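Trypsin-resistant surface T6 protein (Streptococcus pyogenes serotype M6, PDB 4P0D) probably builds the shaft of the streptococcal surface pilus as its repeating, sortase-linked backbone subunit. Local coordinates at residues T13-E16 and G17-V21; D250-S254 and I255-I259. The protein carries 1 engineered substitution. All coordinates share one frame; numbering follows the deposited sequence.

Interaction 1. Residues T13-E16 and G17-V21; sequences TNIE and GGPTV
Ile15 packs against Pro19 and Val21 across the connection that joins strand 7-13 to strand 20-31 in the N-terminal Ig-like domain, a local contact between residues four and six positions apart. At CB the Ile15 side chain splits. The CG2 branch lies anti to the backbone N (CG1 takes chi1 -56°), and this directs its methyl onto the proline ring. CG2 lies 3.4 Å from Pro19 CD, closer than usual for two carbons, and Pro19 CG is 3.5 Å from the same CG2, so one methyl bears on the CG and CD atoms of the ring while the two side chains meet at a slant. The other branch runs on through CG1, extended, to CD1, whose approach to Val21 CG2 is looser at 4.3 Å. Leu100 of strand 94-101 and Ile81 touch all three apolar side chains, placing the contact in the domain's interior. The Ile15 side chain is about 7 Å from the bound calcium, and the Ile15 backbone is hydrogen-bonded to that of Gly84, which lies in sequence between the metal-site residues Ser82 and Thr85. The chain bends sharply at Gly17, which has a positive phi of 82°. The Glu16 carbonyl oxygen just before it accepts a hydrogen bond from the Tyr109 hydroxyl, while Pro19 CD also rests 3.5 Å from Glu16 O.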
loop_
_atom_site.group_PDB
_atom_site.type_symbol
_atom_site.label_atom_id
_atom_site.label_comp_id
_atom_site.label_asym_id
_atom_site.label_seq_id
_atom_site.Cartn_x
_atom_site.Cartn_y
_atom_site.Cartn_z
ATOM N N THR A 13 -22.090 -19.877 -16.076
ATOM C CA THR A 13 -22.315 -18.453 -16.374
ATOM C C THR A 13 -21.683 -17.538 -15.314
ATOM O O THR A 13 -21.121 -18.014 -14.317
ATOM C CB THR A 13 -23.810 -18.128 -16.475
ATOM O OG1 THR A 13 -24.424 -18.466 -15.237
ATOM C CG2 THR A 13 -24.454 -18.908 -17.596
ATOM N N ASN A 14 -21.767 -16.229 -15.546
ATOM C CA ASN A 14 -21.221 -15.224 -14.631
ATOM C C ASN A 14 -19.716 -15.324 -14.454
ATOM O O ASN A 14 -19.188 -15.121 -13.352
ATOM C CB ASN A 14 -21.915 -15.259 -13.250
ATOM C CG ASN A 14 -21.736 -13.958 -12.479
ATOM O OD1 ASN A 14 -21.777 -12.879 -13.078
ATOM N ND2 ASN A 14 -21.518 -14.045 -11.162
ATOM N N ILE A 15 -19.011 -15.576 -15.553
ATOM C CA ILE A 15 -17.567 -15.665 -15.534
ATOM C C ILE A 15 -16.988 -14.279 -15.807
ATOM O O ILE A 15 -17.110 -13.743 -16.915
ATOM C CB ILE A 15 -17.041 -16.677 -16.569
ATOM C CG1 ILE A 15 -17.672 -18.048 -16.325
ATOM C CG2 ILE A 15 -15.519 -16.790 -16.487
ATOM C CD1 ILE A 15 -17.133 -19.161 -17.200
ATOM N N GLU A 16 -16.374 -13.696 -14.780
ATOM C CA GLU A 16 -15.792 -12.371 -14.865
ATOM C C GLU A 16 -14.286 -12.462 -14.720
ATOM O O GLU A 16 -13.761 -13.358 -14.064
ATOM C CB GLU A 16 -16.355 -11.497 -13.748
ATOM C CG GLU A 16 -17.815 -11.098 -13.900
ATOM C CD GLU A 16 -18.393 -10.552 -12.590
ATOM O OE1 GLU A 16 -18.569 -11.313 -11.605
ATOM O OE2 GLU A 16 -18.658 -9.354 -12.539
ATOM N N GLY A 17 -13.577 -11.542 -15.350
ATOM C CA GLY A 17 -12.158 -11.441 -15.136
ATOM C C GLY A 17 -11.317 -12.387 -15.937
ATOM O O GLY A 17 -10.123 -12.413 -15.754
ATOM N N GLY A 18 -11.933 -13.136 -16.854
ATOM C CA GLY A 18 -11.200 -14.025 -17.748
ATOM C C GLY A 18 -10.315 -15.087 -17.111
ATOM O O GLY A 18 -9.117 -15.170 -17.416
ATOM N N PRO A 19 -10.895 -15.934 -16.251
ATOM C CA PRO A 19 -10.100 -16.988 -15.631
ATOM C C PRO A 19 -9.886 -18.182 -16.571
ATOM O O PRO A 19 -10.487 -18.262 -17.627
ATOM C CB PRO A 19 -10.963 -17.408 -14.452
ATOM C CG PRO A 19 -12.356 -17.236 -14.974
ATOM C CD PRO A 19 -12.306 -15.995 -15.826
ATOM N N THR A 20 -9.018 -19.092 -16.159
ATOM C CA THR A 20 -8.888 -20.406 -16.749
ATOM C C THR A 20 -9.939 -21.281 -16.104
ATOM O O THR A 20 -10.169 -21.208 -14.889
ATOM C CB THR A 20 -7.494 -20.973 -16.423
ATOM O OG1 THR A 20 -6.514 -20.146 -17.044
ATOM C CG2 THR A 20 -7.342 -22.375 -16.895
ATOM N N VAL A 21 -10.596 -22.098 -16.907
ATOM C CA VAL A 21 -11.570 -23.043 -16.399
ATOM C C VAL A 21 -11.055 -24.465 -16.681
ATOM O O VAL A 21 -10.756 -24.822 -17.840
ATOM C CB VAL A 21 -12.956 -22.829 -17.040
ATOM C CG1 VAL A 21 -13.958 -23.806 -16.461
ATOM C CG2 VAL A 21 -13.421 -21.392 -16.829
#

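Interaction 2. Residues D250-S254 and I255-I259; sequences DSLES and ISPNI
A type I' beta turn from Leu252 to Ile255 reverses the chain in the loop leading into strand 258-265 of the Cna-B-like domain. Its two central residues, Glu253 and Ser254, both have positive phi, as this turn requires. The turn is closed by Ile255 N donating to Leu252 O at 3.0 Å, with an N-H...O angle of 157°. The donor sits well above the carbonyl plane, 53° out of it, so the bond does not follow a lone pair. Leu252 O takes a second hydrogen bond, from Trp213 NE1, so two donors grip this oxygen. On Ile255, CG1 stands beside the backbone N (chi1 -72°), which folds that branch back over the turn: CG1 is 3.7 Å from Glu253 O and CD1 is 3.9 Å from the same oxygen. Leu252 uses both ends of its side chain. Its CB lies 3.7 Å from Ile255 O, while its CD1 reaches 4.2 Å from Pro257 CD, a loose, nearly right-angled apolar crossing that is tentative, since Pro257 was modelled in two conformers. Glu253 turns its OE1 to a salt bridge with Lys214. Leu252 and Pro257 both rest on Phe247 of strand 242-247, and beyond them Asn258 and Ile259 are hydrogen-bonded through their backbones to Glu212 of strand 202-213 and Leu176 of strand 171-179, so the turn leads directly into a position between these two strands.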
loop_
_atom_site.group_PDB
_atom_site.type_symbol
_atom_site.label_atom_id
_atom_site.label_comp_id
_atom_site.label_asym_id
_atom_site.label_seq_id
_atom_site.Cartn_x
_atom_site.Cartn_y
_atom_site.Cartn_z
ATOM N N ASP A 250 -11.049 -16.772 9.622
ATOM C CA ASP A 250 -12.236 -17.229 10.335
ATOM C C ASP A 250 -12.600 -16.289 11.498
ATOM O O ASP A 250 -13.792 -16.027 11.718
ATOM C CB ASP A 250 -12.078 -18.686 10.792
ATOM C CG ASP A 250 -12.079 -19.673 9.623
ATOM O OD1 ASP A 250 -12.630 -19.349 8.558
ATOM O OD2 ASP A 250 -11.532 -20.784 9.766
ATOM N N SER A 251 -11.591 -15.752 12.195
ATOM C CA SER A 251 -11.821 -14.859 13.344
ATOM C C SER A 251 -12.424 -13.495 12.979
ATOM O O SER A 251 -12.894 -12.767 13.854
ATOM C CB SER A 251 -10.511 -14.618 14.105
ATOM O OG SER A 251 -9.709 -13.642 13.446
ATOM N N LEU A 252 -12.384 -13.136 11.698
ATOM C CA LEU A 252 -12.885 -11.829 11.250
ATOM C C LEU A 252 -14.402 -11.757 11.116
ATOM O O LEU A 252 -14.970 -10.657 11.076
ATOM C CB LEU A 252 -12.218 -11.404 9.945
ATOM C CG LEU A 252 -10.692 -11.273 9.955
ATOM C CD1 LEU A 252 -10.191 -10.742 8.616
ATOM C CD2 LEU A 252 -10.205 -10.388 11.097
ATOM N N GLU A 253 -15.075 -12.913 11.069
ATOM C CA GLU A 253 -16.540 -12.946 10.944
ATOM C C GLU A 253 -17.009 -12.114 9.739
ATOM O O GLU A 253 -17.987 -11.385 9.832
ATOM C CB GLU A 253 -17.221 -12.437 12.237
ATOM C CG GLU A 253 -16.933 -13.261 13.475
ATOM C CD GLU A 253 -17.288 -12.563 14.771
ATOM O OE1 GLU A 253 -18.062 -11.570 14.794
ATOM O OE2 GLU A 253 -16.776 -13.026 15.801
ATOM N N SER A 254 -16.262 -12.186 8.642
ATOM C CA SER A 254 -16.565 -11.442 7.408
ATOM C C SER A 254 -16.665 -9.912 7.571
ATOM O O SER A 254 -17.320 -9.243 6.775
ATOM C CB SER A 254 -17.849 -11.984 6.764
ATOM O OG SER A 254 -17.838 -13.406 6.718
ATOM N N ILE A 255 -16.015 -9.362 8.595
ATOM C CA ILE A 255 -15.972 -7.910 8.800
ATOM C C ILE A 255 -14.507 -7.485 8.679
ATOM O O ILE A 255 -13.643 -8.061 9.334
ATOM C CB ILE A 255 -16.565 -7.543 10.184
ATOM C CG1 ILE A 255 -18.081 -7.747 10.164
ATOM C CG2 ILE A 255 -16.249 -6.101 10.586
ATOM C CD1 ILE A 255 -18.697 -7.910 11.546
ATOM N N SER A 256 -14.215 -6.508 7.827
ATOM C CA SER A 256 -12.820 -6.100 7.592
ATOM C C SER A 256 -12.311 -5.203 8.701
ATOM O O SER A 256 -12.987 -4.262 9.065
ATOM C CB SER A 256 -12.666 -5.294 6.298
ATOM O OG SER A 256 -13.063 -6.054 5.191
ATOM N N PRO A 257 -11.097 -5.462 9.187
ATOM C CA PRO A 257 -10.465 -4.553 10.130
ATOM C C PRO A 257 -10.009 -3.282 9.416
ATOM O O PRO A 257 -9.858 -3.293 8.198
ATOM C CB PRO A 257 -9.262 -5.348 10.618
ATOM C CG PRO A 257 -8.903 -6.198 9.452
ATOM C CD PRO A 257 -10.204 -6.567 8.803
ATOM N N ASN A 258 -9.848 -2.196 10.169
ATOM C CA ASN A 258 -9.352 -0.932 9.651
ATOM C C ASN A 258 -8.010 -0.662 10.343
ATOM O O ASN A 258 -7.904 -0.766 11.567
ATOM C CB ASN A 258 -10.383 0.172 9.933
ATOM C CG ASN A 258 -11.690 -0.048 9.163
ATOM O OD1 ASN A 258 -11.681 -0.396 7.973
ATOM N ND2 ASN A 258 -12.813 0.113 9.847
ATOM N N ILE A 259 -6.971 -0.392 9.545
ATOM C CA ILE A 259 -5.612 -0.299 10.043
ATOM C C ILE A 259 -5.155 1.159 9.946
ATOM O O ILE A 259 -5.358 1.795 8.916
ATOM C CB ILE A 259 -4.664 -1.212 9.215
ATOM C CG1 ILE A 259 -5.160 -2.667 9.224
ATOM C CG2 ILE A 259 -3.219 -1.147 9.710
ATOM C CD1 ILE A 259 -4.233 -3.612 8.493
#

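How the interactions relate
From the N terminus, strand 7-13 ends first and interaction 1 closes the short connection into strand 20-31. The chain then completes the first domain, passes through the long strand 139-155 and enters the second, where interaction 2 closes the loop between strands 242-247 and 258-265. The two lie in series, neither nested nor crossing, with centres 27 Å apart and nearest atoms about 18 Å apart, so they do not touch. An indirect route links them: Thr13 is hydrogen-bonded through its backbone to strand 139-155, which pairs antiparallel with strand 171-179, which in turn pairs with strand 258-265.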